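Local coordinates for putative adhesin (Bacteroides thetaiotaomicron, PDB 4QDG), which is probably an outer-membrane lipoprotein of the FimB/Mfa2 family that serves as an anchor for a distinct type of pilus, at residues L17-D22 / Y65-D70; C37-V42 / G83-K88; H77-G82 / W128-L133; S89-K94 / L106-D111. All coordinates share one frame; numbering follows the deposited sequence.

Contact 1: L17-D22 / Y65-D70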
loop_
_atom_site.group_PDB
_atom_site.type_symbol
_atom_site.label_atom_id
_atom_site.label_comp_id
_atom_site.label_asym_id
_atom_site.label_seq_id
_atom_site.Cartn_x
_atom_site.Cartn_y
_atom_site.Cartn_z
ATOM N N LEU A 17 -12.051 -19.898 8.983
ATOM C CA LEU A 17 -11.693 -18.842 8.046
ATOM C C LEU A 17 -10.425 -19.076 7.289
ATOM O O LEU A 17 -9.407 -19.422 7.872
ATOM C CB LEU A 17 -11.588 -17.488 8.767
ATOM C CG LEU A 17 -12.812 -17.046 9.550
ATOM C CD1 LEU A 17 -12.552 -15.709 10.228
ATOM C CD2 LEU A 17 -14.044 -16.968 8.654
ATOM N N ARG A 18 -10.493 -18.815 5.979
ATOM C CA ARG A 18 -9.365 -18.813 5.042
ATOM C C ARG A 18 -9.032 -17.346 4.774
ATOM O O ARG A 18 -9.939 -16.500 4.752
ATOM C CB ARG A 18 -9.709 -19.576 3.737
ATOM C CG ARG A 18 -8.583 -19.574 2.689
ATOM C CD ARG A 18 -8.896 -20.418 1.472
ATOM N NE ARG A 18 -7.716 -20.561 0.619
ATOM C CZ ARG A 18 -7.698 -20.370 -0.700
ATOM N NH1 ARG A 18 -8.811 -20.026 -1.346
ATOM N NH2 ARG A 18 -6.568 -20.510 -1.383
ATOM N N PHE A 19 -7.742 -17.032 4.661
ATOM C CA PHE A 19 -7.291 -15.672 4.389
ATOM C C PHE A 19 -6.527 -15.644 3.070
ATOM O O PHE A 19 -5.570 -16.399 2.899
ATOM C CB PHE A 19 -6.448 -15.136 5.546
ATOM C CG PHE A 19 -7.179 -15.136 6.860
ATOM C CD1 PHE A 19 -7.158 -16.254 7.689
ATOM C CD2 PHE A 19 -7.898 -14.020 7.276
ATOM C CE1 PHE A 19 -7.868 -16.268 8.894
ATOM C CE2 PHE A 19 -8.596 -14.038 8.490
ATOM C CZ PHE A 19 -8.582 -15.168 9.283
ATOM N N ILE A 20 -7.003 -14.858 2.103
ATOM C CA ILE A 20 -6.326 -14.780 0.795
ATOM C C ILE A 20 -5.968 -13.329 0.448
ATOM O O ILE A 20 -6.604 -12.397 0.942
ATOM C CB ILE A 20 -7.131 -15.457 -0.358
ATOM C CG1 ILE A 20 -8.346 -14.637 -0.805
ATOM C CG2 ILE A 20 -7.526 -16.896 0.017
ATOM C CD1 ILE A 20 -8.884 -14.985 -2.200
ATOM N N TYR A 21 -4.916 -13.159 -0.383
ATOM C CA TYR A 21 -4.492 -11.872 -0.945
ATOM C C TYR A 21 -4.250 -12.105 -2.445
ATOM O O TYR A 21 -3.139 -12.424 -2.863
ATOM C CB TYR A 21 -3.286 -11.243 -0.202
ATOM C CG TYR A 21 -2.569 -10.148 -0.978
ATOM C CD1 TYR A 21 -3.252 -9.016 -1.433
ATOM C CD2 TYR A 21 -1.220 -10.275 -1.317
ATOM C CE1 TYR A 21 -2.603 -8.032 -2.194
ATOM C CE2 TYR A 21 -0.563 -9.291 -2.059
ATOM C CZ TYR A 21 -1.256 -8.166 -2.484
ATOM O OH TYR A 21 -0.583 -7.202 -3.205
ATOM N N ASP A 22 -5.327 -12.026 -3.230
ATOM C CA ASP A 22 -5.281 -12.175 -4.686
ATOM C C ASP A 22 -5.576 -10.803 -5.378
ATOM O O ASP A 22 -5.547 -10.734 -6.596
ATOM C CB ASP A 22 -6.223 -13.315 -5.184
ATOM C CG ASP A 22 -7.721 -13.062 -5.196
ATOM O OD1 ASP A 22 -8.137 -11.895 -5.004
ATOM O OD2 ASP A 22 -8.481 -14.018 -5.460
ATOM N N TYR A 65 -3.652 -23.273 5.656
ATOM C CA TYR A 65 -4.001 -22.630 6.924
ATOM C C TYR A 65 -5.442 -22.144 6.958
ATOM O O TYR A 65 -5.917 -21.498 6.017
ATOM C CB TYR A 65 -3.074 -21.412 7.244
ATOM C CG TYR A 65 -3.517 -20.604 8.453
ATOM C CD1 TYR A 65 -3.524 -21.165 9.727
ATOM C CD2 TYR A 65 -4.026 -19.314 8.306
ATOM C CE1 TYR A 65 -4.007 -20.458 10.828
ATOM C CE2 TYR A 65 -4.505 -18.593 9.405
ATOM C CZ TYR A 65 -4.483 -19.168 10.666
ATOM O OH TYR A 65 -4.949 -18.482 11.759
ATOM N N ARG A 66 -6.117 -22.458 8.070
ATOM C CA ARG A 66 -7.491 -22.045 8.371
ATOM C C ARG A 66 -7.595 -21.665 9.829
ATOM O O ARG A 66 -6.946 -22.278 10.666
ATOM C CB ARG A 66 -8.532 -23.144 8.056
ATOM C CG ARG A 66 -8.568 -23.657 6.618
ATOM C CD ARG A 66 -9.000 -22.649 5.580
ATOM N NE ARG A 66 -9.025 -23.271 4.259
ATOM C CZ ARG A 66 -8.014 -23.267 3.398
ATOM N NH1 ARG A 66 -6.884 -22.624 3.687
ATOM N NH2 ARG A 66 -8.132 -23.881 2.231
HETATM N N MSE A 67 -8.378 -20.664 10.145
HETATM C CA MSE A 67 -8.563 -20.274 11.524
HETATM C C MSE A 67 -9.894 -20.826 12.001
HETATM O O MSE A 67 -10.948 -20.382 11.545
HETATM C CB MSE A 67 -8.500 -18.752 11.705
HETATM C CG MSE A 67 -8.546 -18.348 13.175
HETATM SE SE MSE A 67 -8.733 -16.445 13.405
HETATM C CE MSE A 67 -6.893 -15.930 12.881
ATOM N N LYS A 68 -9.836 -21.800 12.925
ATOM C CA LYS A 68 -11.004 -22.411 13.523
ATOM C C LYS A 68 -11.455 -21.553 14.688
ATOM O O LYS A 68 -10.654 -21.258 15.577
ATOM C CB LYS A 68 -10.654 -23.825 13.964
ATOM C CG LYS A 68 -11.787 -24.607 14.594
ATOM C CD LYS A 68 -11.290 -26.001 15.054
ATOM C CE LYS A 68 -10.515 -25.996 16.360
ATOM N NZ LYS A 68 -11.405 -25.790 17.536
ATOM N N LEU A 69 -12.717 -21.104 14.666
ATOM C CA LEU A 69 -13.257 -20.303 15.748
ATOM C C LEU A 69 -14.485 -20.948 16.329
ATOM O O LEU A 69 -15.499 -21.068 15.642
ATOM C CB LEU A 69 -13.584 -18.849 15.321
ATOM C CG LEU A 69 -12.428 -17.925 14.953
ATOM C CD1 LEU A 69 -12.945 -16.653 14.275
ATOM C CD2 LEU A 69 -11.635 -17.531 16.170
ATOM N N ASP A 70 -14.415 -21.315 17.613
ATOM C CA ASP A 70 -15.566 -21.814 18.349
ATOM C C ASP A 70 -16.398 -20.600 18.744
ATOM O O ASP A 70 -15.882 -19.700 19.393
ATOM C CB ASP A 70 -15.144 -22.665 19.567
ATOM C CG ASP A 70 -14.604 -24.012 19.156
ATOM O OD1 ASP A 70 -15.384 -24.820 18.598
ATOM O OD2 ASP A 70 -13.399 -24.244 19.345
HETATM O O HOH W 1 -5.675 -18.969 5.039
#

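Contact 2: C37-V42 / G83-K88. With MG (magnesium ion), chain C.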
loop_
_atom_site.group_PDB
_atom_site.type_symbol
_atom_site.label_atom_id
_atom_site.label_comp_id
_atom_site.label_asym_id
_atom_site.label_seq_id
_atom_site.Cartn_x
_atom_site.Cartn_y
_atom_site.Cartn_z
ATOM N N CYS A 37 1.964 -11.627 9.673
ATOM C CA CYS A 37 1.268 -11.440 10.942
ATOM C C CYS A 37 -0.173 -11.078 10.659
ATOM O O CYS A 37 -0.465 -10.291 9.766
ATOM C CB CYS A 37 1.957 -10.417 11.845
ATOM S SG CYS A 37 2.108 -8.758 11.122
ATOM N N LEU A 38 -1.081 -11.717 11.380
ATOM C CA LEU A 38 -2.491 -11.545 11.142
ATOM C C LEU A 38 -3.234 -11.164 12.416
ATOM O O LEU A 38 -3.006 -11.747 13.466
ATOM C CB LEU A 38 -3.005 -12.877 10.562
ATOM C CG LEU A 38 -4.488 -13.051 10.266
ATOM C CD1 LEU A 38 -4.967 -12.082 9.162
ATOM C CD2 LEU A 38 -4.742 -14.469 9.883
ATOM N N THR A 39 -4.113 -10.166 12.303
ATOM C CA THR A 39 -4.969 -9.708 13.378
ATOM C C THR A 39 -6.376 -9.950 12.897
ATOM O O THR A 39 -6.793 -9.353 11.907
ATOM C CB THR A 39 -4.696 -8.225 13.741
ATOM O OG1 THR A 39 -3.343 -8.060 14.152
ATOM C CG2 THR A 39 -5.622 -7.712 14.851
ATOM N N LEU A 40 -7.111 -10.808 13.585
ATOM C CA LEU A 40 -8.499 -11.116 13.211
ATOM C C LEU A 40 -9.439 -10.634 14.341
ATOM O O LEU A 40 -9.291 -11.032 15.497
ATOM C CB LEU A 40 -8.648 -12.633 12.918
ATOM C CG LEU A 40 -9.993 -13.173 12.387
ATOM C CD1 LEU A 40 -11.028 -13.326 13.508
ATOM C CD2 LEU A 40 -10.516 -12.407 11.163
ATOM N N LEU A 41 -10.395 -9.775 13.989
ATOM C CA LEU A 41 -11.359 -9.199 14.932
ATOM C C LEU A 41 -12.746 -9.759 14.696
ATOM O O LEU A 41 -13.163 -9.903 13.544
ATOM C CB LEU A 41 -11.390 -7.670 14.815
ATOM C CG LEU A 41 -10.060 -6.964 15.021
ATOM C CD1 LEU A 41 -10.029 -5.701 14.246
ATOM C CD2 LEU A 41 -9.798 -6.699 16.471
ATOM N N VAL A 42 -13.448 -10.096 15.792
ATOM C CA VAL A 42 -14.775 -10.696 15.770
ATOM C C VAL A 42 -15.766 -9.692 16.319
ATOM O O VAL A 42 -15.590 -9.201 17.429
ATOM C CB VAL A 42 -14.853 -12.060 16.556
ATOM C CG1 VAL A 42 -16.218 -12.738 16.367
ATOM C CG2 VAL A 42 -13.724 -13.016 16.166
ATOM N N GLY A 83 0.019 -7.180 8.872
ATOM C CA GLY A 83 1.075 -6.203 9.114
ATOM C C GLY A 83 0.893 -5.266 10.287
ATOM O O GLY A 83 1.584 -4.253 10.367
ATOM N N LEU A 84 -0.035 -5.588 11.195
ATOM C CA LEU A 84 -0.318 -4.811 12.404
ATOM C C LEU A 84 0.271 -5.447 13.657
ATOM O O LEU A 84 0.583 -4.728 14.593
ATOM C CB LEU A 84 -1.839 -4.689 12.620
ATOM C CG LEU A 84 -2.572 -3.430 12.224
ATOM C CD1 LEU A 84 -3.872 -3.351 12.949
ATOM C CD2 LEU A 84 -1.816 -2.203 12.594
ATOM N N ALA A 85 0.360 -6.796 13.691
ATOM C CA ALA A 85 0.737 -7.609 14.854
ATOM C C ALA A 85 2.233 -7.743 15.135
ATOM O O ALA A 85 2.607 -7.637 16.301
ATOM C CB ALA A 85 0.138 -9.003 14.730
ATOM N N CYS A 86 3.074 -8.042 14.126
ATOM C CA CYS A 86 4.506 -8.255 14.397
ATOM C C CYS A 86 5.241 -6.946 14.759
ATOM O O CYS A 86 4.682 -5.856 14.618
ATOM C CB CYS A 86 5.201 -9.002 13.258
ATOM S SG CYS A 86 5.567 -7.998 11.798
ATOM N N ASN A 87 6.477 -7.082 15.282
ATOM C CA ASN A 87 7.338 -5.974 15.714
ATOM C C ASN A 87 7.813 -5.092 14.532
ATOM O O ASN A 87 8.196 -3.940 14.760
ATOM C CB ASN A 87 8.550 -6.507 16.512
ATOM C CG ASN A 87 9.363 -7.589 15.824
ATOM O OD1 ASN A 87 8.883 -8.696 15.547
ATOM N ND2 ASN A 87 10.634 -7.316 15.587
ATOM N N LYS A 88 7.774 -5.620 13.284
ATOM C CA LYS A 88 8.175 -4.897 12.063
ATOM C C LYS A 88 7.152 -3.804 11.649
ATOM O O LYS A 88 7.515 -2.885 10.913
ATOM C CB LYS A 88 8.363 -5.866 10.878
ATOM C CG LYS A 88 9.301 -7.036 11.080
ATOM C CD LYS A 88 9.135 -8.004 9.911
ATOM C CE LYS A 88 9.788 -9.341 10.169
ATOM N NZ LYS A 88 9.523 -10.307 9.068
HETATM MG MG MG C . 4.442 -8.372 10.068
HETATM O O HOH W 2 -1.880 -8.121 11.740
#

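Contact 3: H77-G82 / W128-L133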
loop_
_atom_site.group_PDB
_atom_site.type_symbol
_atom_site.label_atom_id
_atom_site.label_comp_id
_atom_site.label_asym_id
_atom_site.label_seq_id
_atom_site.Cartn_x
_atom_site.Cartn_y
_atom_site.Cartn_z
ATOM N N HIS A 77 -19.420 -10.604 11.940
ATOM C CA HIS A 77 -18.664 -9.792 10.986
ATOM C C HIS A 77 -17.213 -9.802 11.440
ATOM O O HIS A 77 -16.923 -9.507 12.606
ATOM C CB HIS A 77 -19.214 -8.369 10.842
ATOM C CG HIS A 77 -18.497 -7.585 9.775
ATOM N ND1 HIS A 77 -18.743 -7.807 8.420
ATOM C CD2 HIS A 77 -17.529 -6.650 9.894
ATOM C CE1 HIS A 77 -17.910 -7.017 7.771
ATOM N NE2 HIS A 77 -17.176 -6.285 8.613
ATOM N N PHE A 78 -16.332 -10.282 10.554
ATOM C CA PHE A 78 -14.909 -10.448 10.823
ATOM C C PHE A 78 -14.071 -9.432 10.097
ATOM O O PHE A 78 -14.309 -9.183 8.923
ATOM C CB PHE A 78 -14.464 -11.850 10.392
ATOM C CG PHE A 78 -15.208 -12.953 11.093
ATOM C CD1 PHE A 78 -14.787 -13.415 12.341
ATOM C CD2 PHE A 78 -16.311 -13.556 10.493
ATOM C CE1 PHE A 78 -15.473 -14.448 12.988
ATOM C CE2 PHE A 78 -16.979 -14.602 11.131
ATOM C CZ PHE A 78 -16.561 -15.036 12.378
ATOM N N VAL A 79 -13.081 -8.860 10.773
ATOM C CA VAL A 79 -12.173 -7.900 10.162
ATOM C C VAL A 79 -10.782 -8.449 10.303
ATOM O O VAL A 79 -10.389 -8.820 11.401
ATOM C CB VAL A 79 -12.316 -6.444 10.726
ATOM C CG1 VAL A 79 -11.365 -5.490 10.012
ATOM C CG2 VAL A 79 -13.753 -5.936 10.596
ATOM N N ALA A 80 -10.042 -8.536 9.190
ATOM C CA ALA A 80 -8.653 -9.016 9.201
ATOM C C ALA A 80 -7.685 -7.919 8.830
ATOM O O ALA A 80 -7.950 -7.106 7.926
ATOM C CB ALA A 80 -8.468 -10.187 8.243
ATOM N N TYR A 81 -6.552 -7.899 9.551
ATOM C CA TYR A 81 -5.448 -6.993 9.260
ATOM C C TYR A 81 -4.200 -7.777 9.126
ATOM O O TYR A 81 -3.971 -8.683 9.919
ATOM C CB TYR A 81 -5.245 -5.915 10.332
ATOM C CG TYR A 81 -6.293 -4.825 10.345
ATOM C CD1 TYR A 81 -6.209 -3.737 9.482
ATOM C CD2 TYR A 81 -7.335 -4.851 11.255
ATOM C CE1 TYR A 81 -7.158 -2.716 9.512
ATOM C CE2 TYR A 81 -8.274 -3.825 11.311
ATOM C CZ TYR A 81 -8.178 -2.755 10.443
ATOM O OH TYR A 81 -9.120 -1.766 10.507
ATOM N N GLY A 82 -3.398 -7.418 8.138
ATOM C CA GLY A 82 -2.077 -7.978 7.929
ATOM C C GLY A 82 -1.059 -6.879 8.153
ATOM O O GLY A 82 -1.272 -5.747 7.722
ATOM N N TRP A 128 -5.721 -5.540 4.523
ATOM C CA TRP A 128 -7.053 -5.433 5.105
ATOM C C TRP A 128 -8.073 -6.192 4.286
ATOM O O TRP A 128 -8.019 -6.187 3.067
ATOM C CB TRP A 128 -7.477 -3.948 5.218
ATOM C CG TRP A 128 -8.863 -3.744 5.743
ATOM C CD1 TRP A 128 -9.239 -3.663 7.053
ATOM C CD2 TRP A 128 -10.068 -3.673 4.973
ATOM N NE1 TRP A 128 -10.602 -3.516 7.144
ATOM C CE2 TRP A 128 -11.135 -3.511 5.882
ATOM C CE3 TRP A 128 -10.348 -3.693 3.597
ATOM C CZ2 TRP A 128 -12.455 -3.363 5.458
ATOM C CZ3 TRP A 128 -11.662 -3.553 3.181
ATOM C CH2 TRP A 128 -12.697 -3.388 4.103
ATOM N N GLY A 129 -9.043 -6.758 4.989
ATOM C CA GLY A 129 -10.203 -7.432 4.430
ATOM C C GLY A 129 -11.252 -7.633 5.505
ATOM O O GLY A 129 -10.944 -7.592 6.698
ATOM N N GLU A 130 -12.494 -7.888 5.092
ATOM C CA GLU A 130 -13.597 -8.167 6.032
ATOM C C GLU A 130 -14.599 -9.169 5.422
ATOM O O GLU A 130 -14.642 -9.344 4.201
ATOM C CB GLU A 130 -14.306 -6.877 6.477
ATOM C CG GLU A 130 -14.917 -6.076 5.340
ATOM C CD GLU A 130 -15.719 -4.854 5.739
ATOM O OE1 GLU A 130 -15.620 -4.438 6.915
ATOM O OE2 GLU A 130 -16.458 -4.321 4.880
ATOM N N LEU A 131 -15.407 -9.810 6.285
ATOM C CA LEU A 131 -16.379 -10.799 5.883
ATOM C C LEU A 131 -17.493 -10.951 6.926
ATOM O O LEU A 131 -17.214 -10.955 8.120
ATOM C CB LEU A 131 -15.644 -12.157 5.685
ATOM C CG LEU A 131 -16.485 -13.342 5.185
ATOM C CD1 LEU A 131 -16.700 -13.264 3.693
ATOM C CD2 LEU A 131 -15.837 -14.671 5.571
ATOM N N THR A 132 -18.748 -11.064 6.453
ATOM C CA THR A 132 -19.910 -11.365 7.297
ATOM C C THR A 132 -20.218 -12.838 7.063
ATOM O O THR A 132 -20.287 -13.277 5.903
ATOM C CB THR A 132 -21.112 -10.442 7.037
ATOM O OG1 THR A 132 -20.709 -9.100 7.219
ATOM C CG2 THR A 132 -22.248 -10.699 7.986
ATOM N N LEU A 133 -20.323 -13.618 8.148
ATOM C CA LEU A 133 -20.544 -15.052 7.991
ATOM C C LEU A 133 -21.287 -15.619 9.191
ATOM O O LEU A 133 -20.961 -15.304 10.345
ATOM C CB LEU A 133 -19.170 -15.769 7.758
ATOM C CG LEU A 133 -19.099 -17.306 7.754
ATOM C CD1 LEU A 133 -19.823 -17.920 6.524
ATOM C CD2 LEU A 133 -17.647 -17.760 7.758
#

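Contact 4: S89-K94 / L106-D111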
loop_
_atom_site.group_PDB
_atom_site.type_symbol
_atom_site.label_atom_id
_atom_site.label_comp_id
_atom_site.label_asym_id
_atom_site.label_seq_id
_atom_site.Cartn_x
_atom_site.Cartn_y
_atom_site.Cartn_z
ATOM N N SER A 89 5.890 -3.919 12.126
ATOM C CA SER A 89 4.743 -3.062 11.818
ATOM C C SER A 89 5.043 -1.553 11.719
ATOM O O SER A 89 5.795 -0.995 12.517
ATOM C CB SER A 89 3.631 -3.269 12.834
ATOM O OG SER A 89 2.448 -2.670 12.342
ATOM N N SER A 90 4.423 -0.910 10.737
ATOM C CA SER A 90 4.537 0.528 10.520
ATOM C C SER A 90 3.241 1.266 10.969
ATOM O O SER A 90 3.245 2.488 11.115
ATOM C CB SER A 90 4.831 0.805 9.052
ATOM O OG SER A 90 6.040 0.172 8.668
ATOM N N PHE A 91 2.139 0.517 11.194
ATOM C CA PHE A 91 0.853 1.109 11.551
ATOM C C PHE A 91 0.367 0.677 12.943
ATOM O O PHE A 91 0.876 -0.289 13.515
ATOM C CB PHE A 91 -0.198 0.768 10.476
ATOM C CG PHE A 91 0.062 1.362 9.104
ATOM C CD1 PHE A 91 1.012 0.801 8.251
ATOM C CD2 PHE A 91 -0.664 2.456 8.655
ATOM C CE1 PHE A 91 1.267 1.352 7.002
ATOM C CE2 PHE A 91 -0.426 2.997 7.389
ATOM C CZ PHE A 91 0.533 2.437 6.568
ATOM N N LEU A 92 -0.594 1.425 13.499
ATOM C CA LEU A 92 -1.150 1.127 14.822
ATOM C C LEU A 92 -2.656 1.211 14.823
ATOM O O LEU A 92 -3.233 2.080 14.165
ATOM C CB LEU A 92 -0.628 2.122 15.893
ATOM C CG LEU A 92 0.876 2.226 16.146
ATOM C CD1 LEU A 92 1.212 3.502 16.886
ATOM C CD2 LEU A 92 1.374 1.041 16.941
HETATM N N MSE A 93 -3.297 0.338 15.603
HETATM C CA MSE A 93 -4.725 0.408 15.845
HETATM C C MSE A 93 -4.957 1.580 16.758
HETATM O O MSE A 93 -4.198 1.788 17.704
HETATM C CB MSE A 93 -5.246 -0.879 16.464
HETATM C CG MSE A 93 -6.054 -1.678 15.510
HETATM SE SE MSE A 93 -6.253 -3.449 16.239
HETATM C CE MSE A 93 -6.943 -4.244 14.703
ATOM N N LYS A 94 -5.965 2.365 16.453
ATOM C CA LYS A 94 -6.283 3.591 17.181
ATOM C C LYS A 94 -7.756 3.588 17.609
ATOM O O LYS A 94 -8.663 3.449 16.782
ATOM C CB LYS A 94 -5.961 4.790 16.262
ATOM C CG LYS A 94 -5.906 6.148 16.932
ATOM C CD LYS A 94 -5.791 7.240 15.874
ATOM C CE LYS A 94 -5.916 8.632 16.451
ATOM N NZ LYS A 94 -5.989 9.659 15.383
ATOM N N LEU A 106 -13.226 1.432 15.010
ATOM C CA LEU A 106 -11.836 1.195 14.720
ATOM C C LEU A 106 -11.274 2.138 13.641
ATOM O O LEU A 106 -11.929 2.489 12.649
ATOM C CB LEU A 106 -11.605 -0.268 14.334
ATOM C CG LEU A 106 -10.170 -0.788 14.351
ATOM C CD1 LEU A 106 -9.399 -0.361 15.633
ATOM C CD2 LEU A 106 -10.171 -2.272 14.198
ATOM N N GLN A 107 -10.052 2.589 13.928
ATOM C CA GLN A 107 -9.164 3.375 13.114
ATOM C C GLN A 107 -7.780 2.755 13.179
ATOM O O GLN A 107 -7.426 2.181 14.216
ATOM C CB GLN A 107 -9.113 4.828 13.590
ATOM C CG GLN A 107 -10.394 5.590 13.334
ATOM C CD GLN A 107 -10.298 7.043 13.688
ATOM O OE1 GLN A 107 -9.269 7.555 14.140
ATOM N NE2 GLN A 107 -11.386 7.744 13.494
ATOM N N VAL A 108 -7.009 2.866 12.071
ATOM C CA VAL A 108 -5.612 2.457 11.922
ATOM C C VAL A 108 -4.848 3.688 11.415
ATOM O O VAL A 108 -5.245 4.321 10.430
ATOM C CB VAL A 108 -5.423 1.199 11.021
ATOM C CG1 VAL A 108 -3.963 0.951 10.654
ATOM C CG2 VAL A 108 -6.006 -0.021 11.700
ATOM N N GLU A 109 -3.764 4.036 12.104
ATOM C CA GLU A 109 -2.941 5.174 11.734
ATOM C C GLU A 109 -1.497 4.764 11.571
ATOM O O GLU A 109 -1.036 3.878 12.276
ATOM C CB GLU A 109 -3.044 6.269 12.810
ATOM C CG GLU A 109 -2.677 7.652 12.282
ATOM C CD GLU A 109 -2.471 8.748 13.308
ATOM O OE1 GLU A 109 -3.286 8.847 14.255
ATOM O OE2 GLU A 109 -1.511 9.537 13.136
ATOM N N LEU A 110 -0.767 5.434 10.658
ATOM C CA LEU A 110 0.673 5.206 10.529
ATOM C C LEU A 110 1.379 5.765 11.759
ATOM O O LEU A 110 1.038 6.849 12.232
ATOM C CB LEU A 110 1.232 5.875 9.257
ATOM C CG LEU A 110 2.736 5.682 8.966
ATOM C CD1 LEU A 110 3.013 4.344 8.299
ATOM C CD2 LEU A 110 3.280 6.794 8.108
ATOM N N ASP A 111 2.370 5.028 12.262
ATOM C CA ASP A 111 3.260 5.491 13.317
ATOM C C ASP A 111 4.111 6.605 12.681
ATOM O O ASP A 111 4.841 6.334 11.727
ATOM C CB ASP A 111 4.117 4.304 13.824
ATOM C CG ASP A 111 5.078 4.577 14.976
ATOM O OD1 ASP A 111 5.376 5.778 15.248
ATOM O OD2 ASP A 111 5.556 3.598 15.589
#

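Contact 1: L17-D22 / Y65-D70
Phe19 presents its edge to Met67, a selenomethionine, with CE1 of Phe19 3.8 Å from CB of Met67. The Tyr65 ring crosses Phe19 at a slant, CE2 of Tyr65 being 3.9 Å from CD1 of Phe19. Leu17 meets Leu69 through one methyl each. The backbones join at Leu17 and Met67, an antiparallel hydrogen-bonded pair. Leu17 N to Met67 O and Met67 N to Leu17 O both measure 2.8 Å. Past this pair the chains part, and a water takes over, accepting from Phe19 N and donating to Tyr65 O. On the other side of the strand from Phe19, Arg18 and Arg66 lie side by side and point the same way. This contact is less certain, as it belongs to one of two deposited conformers of Arg66. In it the Arg66 guanidinium rests with one face on Arg18, whose CD comes 3.6 Å from CZ of Arg66. The two guanidinium planes are 48° apart. A bend at chi2 (-66°) turns Arg66 over Arg18. Leu38 and Leu40 of strand 38-44 pack on Phe19. This is a short antiparallel strand pairing at the edge of a beta-sandwich-like core, in keeping with the transthyretin clan of the family.

Contact 2: C37-V42 / G83-K88
A magnesium site joins the start of strand 38-44 to the loop after strand 75-82. Cys37 and Cys86 supply one sulfur each. Cys37 SG lies 2.6 Å from the magnesium ion. Cys86 SG is modelled 2.1 Å from it, which is doubtfully short for a magnesium-sulfur bond. Asp36, through both carboxylate oxygens, and His124 NE2 complete the site. In both cysteines SG sits between the backbone N and the carbonyl carbon (chi1 59° for Cys37 and 77° for Cys86). These torsions bring the two sulfurs to the same ion, 3.6 Å from each other. Cys37 SG has a second role, as it accepts a nearly straight hydrogen bond from Cys86 N at 3.2 Å. Beside the sulfurs, the Ala85 methyl packs on Cys37 CB at 3.7 Å and also touches Thr39 OG1. The loop is tied down again by Gly83 N, which donates to Cys37 O at 3.3 Å. A water accepts from Leu84 N and is hydrogen-bonded to Thr39 OG1 at 2.8 Å. Its bond to Cys37 O is weak. Gly83 has a positive phi, at which a side chain would press on the preceding carbonyl. One sulfur thus holds both a metal ion and a backbone N-H. Both would be expected to stabilise negative charge on Cys37 SG, and together they pin the loop to the strand.

Contact 3: H77-G82 / W128-L133
Strands 75-82 and 127-137 are antiparallel neighbours here, and His77 reaches across to two side chains of the second strand. A chi1 of -175° swings its ring away from its own amide and over the partner strand. The ring uses both nitrogens. ND1 is 2.6 Å from Thr132 OG1, a hydrogen bond in which either atom could be the donor. NE2 donates to Glu130 OE1 at 3.0 Å. Glu130 OE1 lies in the plane of the imidazole, while the carboxylate plane is turned 84° to the ring, and OE1 is met from above the carboxylate plane. Tyr103 OH also bonds this oxygen, and the Tyr103 ring meets His77 edge-to-face. These bonds fix the rotation of the imidazole.

Further along the same face, Tyr81 CE1 comes 3.4 Å from Trp128 CD1, at the edge of the indole. The phenol and the five-membered ring are inclined at 59°. Val79 CG1 lies 3.6 Å from Trp128 NE1, and this buried nitrogen has no hydrogen-bonding partner in the model.

On the opposite face, Phe78 touches Leu133 and extends toward Leu17 of strand 15-20. The backbones are joined by two hydrogen-bonded pairs. Phe78 N to Leu131 O is 2.7 Å and almost straight, and Ala80 N to Gly129 O is 2.8 Å. Leu131 N and Gly129 N return the bonds. The regular alternation of hydrogen-bonded and non-hydrogen-bonded pairs is that of a twisted antiparallel beta sheet, with His77, Val79, Tyr81, Trp128, Glu130 and Thr132 on one face and the apolar Phe78, Ala80 and Leu131 on the other.

Contact 4: S89-K94 / L106-D111
Lys94 and Glu109 form a salt bridge across two antiparallel strands, NZ of Lys94 lying 3.0 Å from OE1 of Glu109. The lysine chain is fully extended and runs past Gln107 to reach the carboxylate. The backbones are bonded in both directions at two pairs. Leu92 N to Glu109 O is 2.8 Å, and Lys94 N to Gln107 O is 2.7 Å. Glu109 N and Gln107 N give the return bonds, the latter longer. Beyond the strands, Asp111 N donates to Ser90 O at 2.9 Å. The Asp111 carboxylate turns to other partners: OD1 takes the Glu113 N-H at the start of helix 113-116, and OD2 makes a salt bridge to Arg120. Ser90 OG bonds the backbone N of His124, a magnesium ligand.

Away from the salt bridge the packing is apolar. Leu110 sets its CD1 methyl over the face of the Phe91 ring, a CH-pi contact 3.7 Å from the ring centroid. With CG of Leu110 anti to the backbone N (chi1 -178°), the branch is carried over the ring. Met93, a selenomethionine, and Val108 lie on the face opposite Lys94 and Glu109. CG of Met93 is 3.6 Å from Leu106 CD1, and Met93 and Leu106 lean on Tyr81 of strand 75-82. Strand 180-181 lies on the far side of 107-110, making this a small three-stranded antiparallel sheet with 91-94 at one edge.

Contacts 1, 2 and 3 belong to one network of strands, with centres 10 to 14 Å apart. Strands 38-44 and 75-82 are antiparallel neighbours and join contacts 2 and 3 directly. Phe19, Leu40, Phe78 and Leu17 bring the three together in a shared apolar layer. Along the chain contact 2 interleaves with both contact 1 and contact 3, so distant stretches are tied into one strand-rich unit, in keeping with a transthyretin-clan family. Contact 4 forms a separate small sheet, about 11 Å from contact 2 and 22 Å from contact 1, centre to centre. It lies within the connection between the strands of contact 3. The metal loop links the magnesium site to strand 38-44 and to this small sheet.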